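Local coordinates for hydrogen peroxide-inducible genes activator (Corynebacterium glutamicum, PDB 6G1D), which regulates transcription in response to hydrogen peroxide as a LysR-type sensor, probably through a redox-active thiol that reacts directly with the peroxide, at residues 113-118 and 131-136; 120-125 and 297-302; 207-212 and 235-240. The protein carries 1 engineered substitution. All coordinates share one frame; numbering follows the deposited sequence. Where two conformers were deposited one is given.

Contact 1: residues 113-118 and 131-136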
loop_
_atom_site.group_PDB
_atom_site.type_symbol
_atom_site.label_atom_id
_atom_site.label_comp_id
_atom_site.label_asym_id
_atom_site.label_seq_id
_atom_site.Cartn_x
_atom_site.Cartn_y
_atom_site.Cartn_z
ATOM N N TYR B 113 -17.246 -17.989 9.127
ATOM C CA TYR B 113 -18.447 -18.799 9.217
ATOM C C TYR B 113 -18.131 -20.278 9.365
ATOM O O TYR B 113 -18.910 -21.026 9.967
ATOM C CB TYR B 113 -19.336 -18.535 8.008
ATOM C CG TYR B 113 -19.432 -17.070 7.679
ATOM C CD1 TYR B 113 -19.150 -16.624 6.417
ATOM C CD2 TYR B 113 -19.752 -16.119 8.646
ATOM C CE1 TYR B 113 -19.180 -15.258 6.106
ATOM C CE2 TYR B 113 -19.813 -14.775 8.342
ATOM C CZ TYR B 113 -19.496 -14.363 7.051
ATOM O OH TYR B 113 -19.520 -13.038 6.693
ATOM N N ILE B 114 -16.975 -20.701 8.857
ATOM C CA ILE B 114 -16.530 -22.080 8.991
ATOM C C ILE B 114 -15.651 -22.275 10.253
ATOM O O ILE B 114 -15.612 -23.387 10.826
ATOM C CB ILE B 114 -15.817 -22.562 7.707
ATOM C CG1 ILE B 114 -15.819 -24.110 7.602
ATOM C CG2 ILE B 114 -14.427 -21.979 7.575
ATOM C CD1 ILE B 114 -17.177 -24.716 7.222
ATOM N N LEU B 115 -14.962 -21.220 10.700
ATOM C CA LEU B 115 -13.975 -21.364 11.771
ATOM C C LEU B 115 -14.527 -21.907 13.094
ATOM O O LEU B 115 -13.882 -22.730 13.712
ATOM C CB LEU B 115 -13.238 -20.058 12.062
ATOM C CG LEU B 115 -12.092 -19.729 11.107
ATOM C CD1 LEU B 115 -11.629 -18.286 11.335
ATOM C CD2 LEU B 115 -10.954 -20.688 11.143
ATOM N N PRO B 116 -15.704 -21.428 13.548
ATOM C CA PRO B 116 -16.090 -21.926 14.878
ATOM C C PRO B 116 -16.168 -23.437 14.955
ATOM O O PRO B 116 -15.593 -24.013 15.878
ATOM C CB PRO B 116 -17.439 -21.258 15.155
ATOM C CG PRO B 116 -17.362 -19.994 14.347
ATOM C CD PRO B 116 -16.605 -20.360 13.081
ATOM N N SER B 117 -16.825 -24.065 13.986
ATOM C CA SER B 117 -16.983 -25.529 13.980
ATOM C C SER B 117 -15.680 -26.218 13.656
ATOM O O SER B 117 -15.341 -27.228 14.282
ATOM C CB SER B 117 -18.076 -26.009 13.017
ATOM O OG SER B 117 -19.332 -25.487 13.356
ATOM N N MET B 118 -14.932 -25.710 12.674
ATOM C CA MET B 118 -13.674 -26.358 12.356
ATOM C C MET B 118 -12.753 -26.386 13.562
ATOM O O MET B 118 -12.138 -27.435 13.841
ATOM C CB MET B 118 -12.989 -25.707 11.180
ATOM C CG MET B 118 -11.636 -26.318 10.836
ATOM S SD MET B 118 -10.281 -25.218 11.262
ATOM C CE MET B 118 -10.380 -24.239 9.762
ATOM N N PRO B 131 -3.277 -25.175 14.709
ATOM C CA PRO B 131 -3.685 -24.458 13.508
ATOM C C PRO B 131 -3.285 -22.966 13.529
ATOM O O PRO B 131 -3.231 -22.327 14.573
ATOM C CB PRO B 131 -5.209 -24.657 13.484
ATOM C CG PRO B 131 -5.569 -24.864 14.925
ATOM C CD PRO B 131 -4.377 -25.330 15.671
ATOM N N HIS B 132 -2.948 -22.466 12.354
ATOM C CA HIS B 132 -2.652 -21.066 12.108
ATOM C C HIS B 132 -3.507 -20.731 10.911
ATOM O O HIS B 132 -3.597 -21.519 9.967
ATOM C CB HIS B 132 -1.159 -20.887 11.833
ATOM C CG HIS B 132 -0.316 -21.254 13.006
ATOM N ND1 HIS B 132 0.452 -22.396 13.052
ATOM C CD2 HIS B 132 -0.187 -20.664 14.214
ATOM C CE1 HIS B 132 1.042 -22.476 14.229
ATOM N NE2 HIS B 132 0.669 -21.439 14.953
ATOM N N ILE B 133 -4.178 -19.592 10.990
ATOM C CA ILE B 133 -5.195 -19.225 10.042
ATOM C C ILE B 133 -4.720 -17.963 9.364
ATOM O O ILE B 133 -4.343 -17.017 10.025
ATOM C CB ILE B 133 -6.562 -18.964 10.731
ATOM C CG1 ILE B 133 -6.980 -20.179 11.573
ATOM C CG2 ILE B 133 -7.615 -18.644 9.684
ATOM C CD1 ILE B 133 -7.140 -21.475 10.780
ATOM N N VAL B 134 -4.720 -17.973 8.035
ATOM C CA VAL B 134 -4.467 -16.794 7.249
ATOM C C VAL B 134 -5.697 -16.506 6.394
ATOM O O VAL B 134 -6.043 -17.281 5.521
ATOM C CB VAL B 134 -3.226 -16.990 6.350
ATOM C CG1 VAL B 134 -3.006 -15.772 5.465
ATOM C CG2 VAL B 134 -2.001 -17.207 7.224
ATOM N N GLU B 135 -6.362 -15.407 6.697
ATOM C CA GLU B 135 -7.586 -15.039 6.005
ATOM C C GLU B 135 -7.154 -14.012 4.964
ATOM O O GLU B 135 -6.653 -12.954 5.321
ATOM C CB GLU B 135 -8.575 -14.407 6.973
ATOM C CG GLU B 135 -9.862 -13.969 6.311
ATOM C CD GLU B 135 -10.817 -13.256 7.253
ATOM O OE1 GLU B 135 -10.338 -12.442 8.091
ATOM O OE2 GLU B 135 -12.038 -13.468 7.122
ATOM N N ASP B 136 -7.315 -14.325 3.690
ATOM C CA ASP B 136 -6.912 -13.394 2.624
ATOM C C ASP B 136 -7.614 -13.797 1.346
ATOM O O ASP B 136 -8.161 -14.877 1.236
ATOM C CB ASP B 136 -5.374 -13.386 2.435
ATOM C CG ASP B 136 -4.815 -11.994 1.984
ATOM O OD1 ASP B 136 -5.520 -11.193 1.323
ATOM O OD2 ASP B 136 -3.640 -11.695 2.281
#
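Within the beta-alpha-beta unit built from strand 100-106, helix 111-125 and strand 129-135, Leu115 of the helix lies against Ile133 of the strand, their CA atoms 9.2 Å apart. One methyl of Leu115 does the work: its CD2 approaches CD1 of Ile133 to 3.9 Å and CG1 of Ile133 to 4.0 Å. CG2 of Ile133 stands slightly farther from the same Leu115 CD2, at 4.2 Å, so a single methyl beds into the forked isoleucine. The two side chains run past one another in opposite directions. In Ile133 the CG1 arm lies anti to the carbonyl carbon (chi1 -55°), which sends CG1 and CD1 to the helix alongside CG2. Met118, one turn after Leu115, reaches the same CD1 of Ile133 with its CE methyl, a looser approach of 4.4 Å. Its chain starts out anti to the backbone N (chi1 178°) and then folds at CG and SD, turning CE toward Ile133. Here the helix is the crossover between two neighbouring parallel strands, and both Leu115 and Met118 also rest on Ile106 of the first of them, with Leu303 of helix 293-316 covering Met118 further. The backbone of 131-136 is hydrogen-bonded to strand 100-106 on one side, while Ile133 N bonds Thr232 OG1 of the second subunit. Leu115 likewise packs on Thr239 of that subunit, and the Glu135 carboxylate takes hydrogen bonds from its Ser235, Ser236 and Thr239.

Contact 2: residues 120-125 and 297-302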
loop_
_atom_site.group_PDB
_atom_site.type_symbol
_atom_site.label_atom_id
_atom_site.label_comp_id
_atom_site.label_asym_id
_atom_site.label_seq_id
_atom_site.Cartn_x
_atom_site.Cartn_y
_atom_site.Cartn_z
ATOM N N SER B 120 -13.470 -26.128 16.783
ATOM C CA SER B 120 -14.004 -26.943 17.871
ATOM C C SER B 120 -13.764 -28.449 17.616
ATOM O O SER B 120 -13.379 -29.169 18.533
ATOM C CB SER B 120 -15.506 -26.650 18.085
ATOM O OG SER B 120 -16.024 -27.492 19.078
ATOM N N ILE B 121 -13.959 -28.906 16.379
ATOM C CA ILE B 121 -13.648 -30.278 15.999
ATOM C C ILE B 121 -12.166 -30.601 16.195
ATOM O O ILE B 121 -11.789 -31.655 16.714
ATOM C CB ILE B 121 -14.012 -30.546 14.527
ATOM C CG1 ILE B 121 -15.534 -30.591 14.390
ATOM C CG2 ILE B 121 -13.419 -31.865 14.036
ATOM C CD1 ILE B 121 -16.016 -30.557 12.970
ATOM N N VAL B 122 -11.325 -29.687 15.752
ATOM C CA VAL B 122 -9.890 -29.828 15.859
ATOM C C VAL B 122 -9.476 -29.863 17.319
ATOM O O VAL B 122 -8.682 -30.693 17.699
ATOM C CB VAL B 122 -9.171 -28.686 15.083
ATOM C CG1 VAL B 122 -7.760 -28.407 15.593
ATOM C CG2 VAL B 122 -9.211 -29.017 13.592
ATOM N N ASP B 123 -9.974 -28.949 18.133
ATOM C CA ASP B 123 -9.624 -28.886 19.553
ATOM C C ASP B 123 -9.959 -30.208 20.284
ATOM O O ASP B 123 -9.139 -30.703 21.072
ATOM C CB ASP B 123 -10.326 -27.695 20.232
ATOM C CG ASP B 123 -10.141 -27.679 21.748
ATOM O OD1 ASP B 123 -9.026 -27.409 22.253
ATOM O OD2 ASP B 123 -11.125 -27.939 22.451
ATOM N N GLU B 124 -11.128 -30.787 19.986
ATOM C CA GLU B 124 -11.562 -32.027 20.602
ATOM C C GLU B 124 -10.913 -33.291 20.001
ATOM O O GLU B 124 -10.482 -34.151 20.746
ATOM C CB GLU B 124 -13.103 -32.117 20.584
ATOM C CG GLU B 124 -13.697 -33.326 21.282
ATOM C CD GLU B 124 -15.206 -33.240 21.516
ATOM O OE1 GLU B 124 -15.619 -33.654 22.610
ATOM O OE2 GLU B 124 -15.964 -32.769 20.633
ATOM N N GLU B 125 -10.806 -33.386 18.675
ATOM C CA GLU B 125 -10.409 -34.638 18.007
ATOM C C GLU B 125 -8.969 -34.711 17.509
ATOM O O GLU B 125 -8.472 -35.789 17.225
ATOM C CB GLU B 125 -11.343 -34.938 16.840
ATOM C CG GLU B 125 -12.778 -35.113 17.291
ATOM C CD GLU B 125 -13.777 -35.306 16.172
ATOM O OE1 GLU B 125 -13.412 -35.736 15.071
ATOM O OE2 GLU B 125 -14.967 -35.091 16.428
ATOM N N GLU B 297 -6.450 -34.710 3.066
ATOM C CA GLU B 297 -7.695 -35.445 2.867
ATOM C C GLU B 297 -8.470 -35.632 4.178
ATOM O O GLU B 297 -9.706 -35.591 4.189
ATOM C CB GLU B 297 -7.431 -36.824 2.263
ATOM C CG GLU B 297 -8.537 -37.361 1.410
ATOM C CD GLU B 297 -8.567 -36.697 0.041
ATOM O OE1 GLU B 297 -7.489 -36.639 -0.605
ATOM O OE2 GLU B 297 -9.665 -36.254 -0.391
ATOM N N GLN B 298 -7.751 -35.856 5.277
ATOM C CA GLN B 298 -8.391 -35.904 6.585
ATOM C C GLN B 298 -8.872 -34.523 6.979
ATOM O O GLN B 298 -9.939 -34.383 7.561
ATOM C CB GLN B 298 -7.454 -36.408 7.696
ATOM C CG GLN B 298 -7.216 -37.896 7.778
ATOM C CD GLN B 298 -6.044 -38.222 8.704
ATOM O OE1 GLN B 298 -4.928 -38.355 8.227
ATOM N NE2 GLN B 298 -6.283 -38.349 10.035
ATOM N N PHE B 299 -8.081 -33.498 6.692
ATOM C CA PHE B 299 -8.510 -32.154 7.008
ATOM C C PHE B 299 -9.757 -31.807 6.238
ATOM O O PHE B 299 -10.636 -31.142 6.768
ATOM C CB PHE B 299 -7.420 -31.102 6.732
ATOM C CG PHE B 299 -7.706 -29.786 7.366
ATOM C CD1 PHE B 299 -7.850 -28.621 6.619
ATOM C CD2 PHE B 299 -7.898 -29.729 8.726
ATOM C CE1 PHE B 299 -8.183 -27.436 7.228
ATOM C CE2 PHE B 299 -8.206 -28.519 9.353
ATOM C CZ PHE B 299 -8.314 -27.360 8.598
ATOM N N ALA B 300 -9.825 -32.240 4.974
ATOM C CA ALA B 300 -11.017 -32.010 4.153
ATOM C C ALA B 300 -12.277 -32.561 4.811
ATOM O O ALA B 300 -13.344 -31.908 4.765
ATOM C CB ALA B 300 -10.863 -32.629 2.778
ATOM N N LEU B 301 -12.188 -33.764 5.390
ATOM C CA LEU B 301 -13.340 -34.345 6.070
ATOM C C LEU B 301 -13.823 -33.456 7.230
ATOM O O LEU B 301 -15.039 -33.323 7.456
ATOM C CB LEU B 301 -13.035 -35.769 6.572
ATOM C CG LEU B 301 -12.774 -36.882 5.551
ATOM C CD1 LEU B 301 -12.433 -38.159 6.345
ATOM C CD2 LEU B 301 -13.984 -37.092 4.618
ATOM N N ILE B 302 -12.887 -32.852 7.958
ATOM C CA ILE B 302 -13.195 -31.918 9.028
ATOM C C ILE B 302 -13.950 -30.715 8.503
ATOM O O ILE B 302 -14.953 -30.297 9.084
ATOM C CB ILE B 302 -11.922 -31.446 9.780
ATOM C CG1 ILE B 302 -11.263 -32.623 10.493
ATOM C CG2 ILE B 302 -12.250 -30.354 10.797
ATOM C CD1 ILE B 302 -9.934 -32.306 11.136
#
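The carbonyl O of Ile121 accepts a hydrogen bond from N of Glu125 at 2.8 Å, closing the last full turn of helix 111-125, from which Ile121 leans on Ile302 of helix 293-316. No hydrogen bond joins the two segments; what they share is a small, buried patch of apolar side chains. Its tightest point is methyl on methyl, CG2 of Ile121 lying 3.8 Å from CG2 of Ile302, with CB of Ile121 only a little farther from that same Ile302 methyl at 4.1 Å. These two isoleucines pass each other in opposite directions, each with CG2 anti to its own backbone N. The longer arm of Ile121 goes on to place its CD1 4.0 Å from the carbonyl O of Ile302.

Ile302 serves both neighbours on the facing helix because its two branches diverge. Its CG1 arm, anti to the carbonyl carbon (chi1 -64°) and extended at chi2, carries CD1 to CG2 of Val122, 4.2 Å away, where the side chains cross at about a right angle. CG2 of Val122 also meets the ring of Phe299 at its edge, near the ring plane, the nearest ring atom being CE2 at 4.4 Å. CG2 of Val122 thus touches two residues one turn apart on the other helix.

The short helical segments run at 121° to each other, with axes 11.3 Å apart at closest approach. A salt bridge between Glu125 and Arg305 joins the same two helices beyond the apolar patch. Phe299 reaches Leu102 and Val104 of strand 100-106, Ile302 also touches Leu98 and Tyr126, and Ala300 rests on strand 164-179, so helix 293-316 lies beside helix 111-125 and against the sheet.

Contact 3: residues 207-212 and 235-240; sequences HSLHDQ and SSLTTV. Engineered in segment 207-212: Ser208 (natural residue Cys). With SO4 (sulfate ion), chain M.
His207, the N-cap of helix 208-219, and Leu209 in its first turn face Ser235, just before the N-cap of helix 237-245, and Leu237. In His207, CG lies anti to the carbonyl carbon (chi1 -64°), which leaves the ring between the sulfate and the Ser235 carbonyl. CE1 and NE2 of the ring each come within 3.5 Å of the Ser235 carbonyl O, which approaches obliquely and makes no hydrogen bond with NE2. His207 ND1 meets sulfate O4 at the ring edge, near its plane, at a modelled length too short to be trusted. In Leu209, CG is anti to the backbone N (chi1 -174°), which throws CD2 to CD2 of Leu237 at 4.1 Å, the two side chains crossing at about a right angle.

The sulfate, probably from the crystallisation liquor, is held by the first two backbone N-H groups of helix 208-219: Ser208 N to O2 at 3.0 Å and Leu209 N to O3 at 2.7 Å. Ser208, an engineered replacement of the natural cysteine, turns OG between its backbone N and carbonyl carbon (chi1 63°), where it has O2 and O3 within weak hydrogen-bonding distance. Thr109 OG1 is also hydrogen-bonded to the sulfate. On the facing segment, Ser236 OG caps its helix through a weak bond from Thr239 N. An anion seated at a helix N terminus, beside the site of the natural cysteine, is consistent with the peroxide-sensing pocket of OxyR proteins.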
loop_
_atom_site.group_PDB
_atom_site.type_symbol
_atom_site.label_atom_id
_atom_site.label_comp_id
_atom_site.label_asym_id
_atom_site.label_seq_id
_atom_site.Cartn_x
_atom_site.Cartn_y
_atom_site.Cartn_z
ATOM N N HIS B 207 -12.709 -10.004 -4.474
ATOM C CA HIS B 207 -13.408 -11.086 -3.776
ATOM C C HIS B 207 -14.048 -12.011 -4.791
ATOM O O HIS B 207 -14.733 -11.556 -5.712
ATOM C CB HIS B 207 -14.466 -10.481 -2.849
ATOM C CG HIS B 207 -13.884 -9.645 -1.756
ATOM N ND1 HIS B 207 -13.567 -10.143 -0.501
ATOM C CD2 HIS B 207 -13.522 -8.340 -1.742
ATOM C CE1 HIS B 207 -13.089 -9.162 0.252
ATOM N NE2 HIS B 207 -13.038 -8.064 -0.480
ATOM N N SER B 208 -13.842 -13.311 -4.644
ATOM C CA SER B 208 -14.480 -14.295 -5.551
ATOM C C SER B 208 -16.037 -14.247 -5.516
ATOM O O SER B 208 -16.699 -14.566 -6.510
ATOM C CB SER B 208 -14.000 -15.728 -5.240
ATOM O OG SER B 208 -14.372 -16.123 -3.918
ATOM N N LEU B 209 -16.608 -13.838 -4.389
ATOM C CA LEU B 209 -18.057 -13.684 -4.296
ATOM C C LEU B 209 -18.587 -12.614 -5.278
ATOM O O LEU B 209 -19.663 -12.788 -5.862
ATOM C CB LEU B 209 -18.496 -13.339 -2.862
ATOM C CG LEU B 209 -20.003 -13.294 -2.619
ATOM C CD1 LEU B 209 -20.638 -14.631 -2.946
ATOM C CD2 LEU B 209 -20.289 -12.872 -1.170
ATOM N N HIS B 210 -17.870 -11.506 -5.434
ATOM C CA HIS B 210 -18.186 -10.527 -6.489
ATOM C C HIS B 210 -18.367 -11.214 -7.853
ATOM O O HIS B 210 -19.430 -11.139 -8.468
ATOM C CB HIS B 210 -17.059 -9.476 -6.604
ATOM C CG HIS B 210 -17.243 -8.492 -7.718
ATOM N ND1 HIS B 210 -16.793 -8.736 -9.002
ATOM C CD2 HIS B 210 -17.930 -7.330 -7.776
ATOM C CE1 HIS B 210 -17.132 -7.726 -9.781
ATOM N NE2 HIS B 210 -17.835 -6.869 -9.068
ATOM N N ASP B 211 -17.324 -11.914 -8.285
ATOM C CA ASP B 211 -17.294 -12.557 -9.594
ATOM C C ASP B 211 -18.396 -13.591 -9.740
ATOM O O ASP B 211 -18.974 -13.738 -10.803
ATOM C CB ASP B 211 -15.939 -13.243 -9.844
ATOM C CG ASP B 211 -14.732 -12.284 -9.678
ATOM O OD1 ASP B 211 -14.873 -11.075 -9.981
ATOM O OD2 ASP B 211 -13.641 -12.756 -9.248
ATOM N N GLN B 212 -18.687 -14.318 -8.668
ATOM C CA GLN B 212 -19.729 -15.333 -8.727
ATOM C C GLN B 212 -21.128 -14.749 -8.906
ATOM O O GLN B 212 -21.945 -15.327 -9.641
ATOM C CB GLN B 212 -19.664 -16.229 -7.496
ATOM C CG GLN B 212 -18.425 -17.117 -7.493
ATOM C CD GLN B 212 -18.005 -17.565 -6.110
ATOM O OE1 GLN B 212 -18.642 -17.217 -5.112
ATOM N NE2 GLN B 212 -16.923 -18.330 -6.040
ATOM N N SER B 235 -15.657 -3.467 1.636
ATOM C CA SER B 235 -14.653 -4.502 1.722
ATOM C C SER B 235 -15.094 -5.737 2.514
ATOM O O SER B 235 -14.424 -6.759 2.446
ATOM C CB SER B 235 -13.323 -3.954 2.260
ATOM O OG SER B 235 -13.497 -3.241 3.453
ATOM N N SER B 236 -16.216 -5.656 3.249
ATOM C CA SER B 236 -16.710 -6.774 4.061
ATOM C C SER B 236 -18.221 -6.924 3.977
ATOM O O SER B 236 -18.934 -5.943 3.793
ATOM C CB SER B 236 -16.331 -6.572 5.535
ATOM O OG SER B 236 -16.933 -5.376 6.057
ATOM N N LEU B 237 -18.706 -8.144 4.149
ATOM C CA LEU B 237 -20.127 -8.424 4.191
ATOM C C LEU B 237 -20.851 -7.685 5.299
ATOM O O LEU B 237 -21.975 -7.278 5.073
ATOM C CB LEU B 237 -20.391 -9.915 4.297
ATOM C CG LEU B 237 -20.090 -10.746 3.083
ATOM C CD1 LEU B 237 -20.467 -12.195 3.304
ATOM C CD2 LEU B 237 -20.878 -10.227 1.887
ATOM N N THR B 238 -20.216 -7.449 6.453
ATOM C CA THR B 238 -20.914 -6.737 7.529
ATOM C C THR B 238 -21.201 -5.293 7.113
ATOM O O THR B 238 -22.273 -4.770 7.415
ATOM C CB THR B 238 -20.146 -6.803 8.880
ATOM O OG1 THR B 238 -19.923 -8.168 9.231
ATOM C CG2 THR B 238 -20.890 -6.107 10.029
ATOM N N THR B 239 -20.271 -4.648 6.404
ATOM C CA THR B 239 -20.531 -3.305 5.860
ATOM C C THR B 239 -21.648 -3.338 4.827
ATOM O O THR B 239 -22.521 -2.491 4.846
ATOM C CB THR B 239 -19.259 -2.673 5.290
ATOM O OG1 THR B 239 -18.346 -2.481 6.365
ATOM C CG2 THR B 239 -19.544 -1.339 4.620
ATOM N N VAL B 240 -21.660 -4.344 3.970
ATOM C CA VAL B 240 -22.715 -4.462 2.971
ATOM C C VAL B 240 -24.088 -4.592 3.689
ATOM O O VAL B 240 -25.044 -3.940 3.278
ATOM C CB VAL B 240 -22.470 -5.645 2.010
ATOM C CG1 VAL B 240 -23.640 -5.913 1.066
ATOM C CG2 VAL B 240 -21.211 -5.334 1.176
HETATM S S SO4 M . -13.877 -13.963 -1.183
HETATM O O1 SO4 M . -14.329 -15.033 0.009
HETATM O O2 SO4 M . -12.564 -14.372 -2.194
HETATM O O3 SO4 M . -15.303 -13.780 -2.028
HETATM O O4 SO4 M . -13.464 -12.634 -0.359
#

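All three contacts fall in the LysR substrate-binding domain. Contacts 1 and 2 share helix 111-125, their centres about 12 Å apart, and they touch: Met118 CE packs on Phe299 CZ at 3.9 Å. Along the chain their segments alternate; strand 129-135 and helix 293-316 both pack on helix 111-125. Contact 3 comes after contact 1 and lies between the two segments of contact 2 in sequence, its centre about 18 Å and 27 Å from those of contacts 1 and 2. Tyr113 OH of contact 1 touches Leu237 CD1. Contacts 1 and 3 also meet across the subunit interface, Glu135 of one copy against 235-239 of the other, consistent with a link between the sulfate-bearing region and the second subunit.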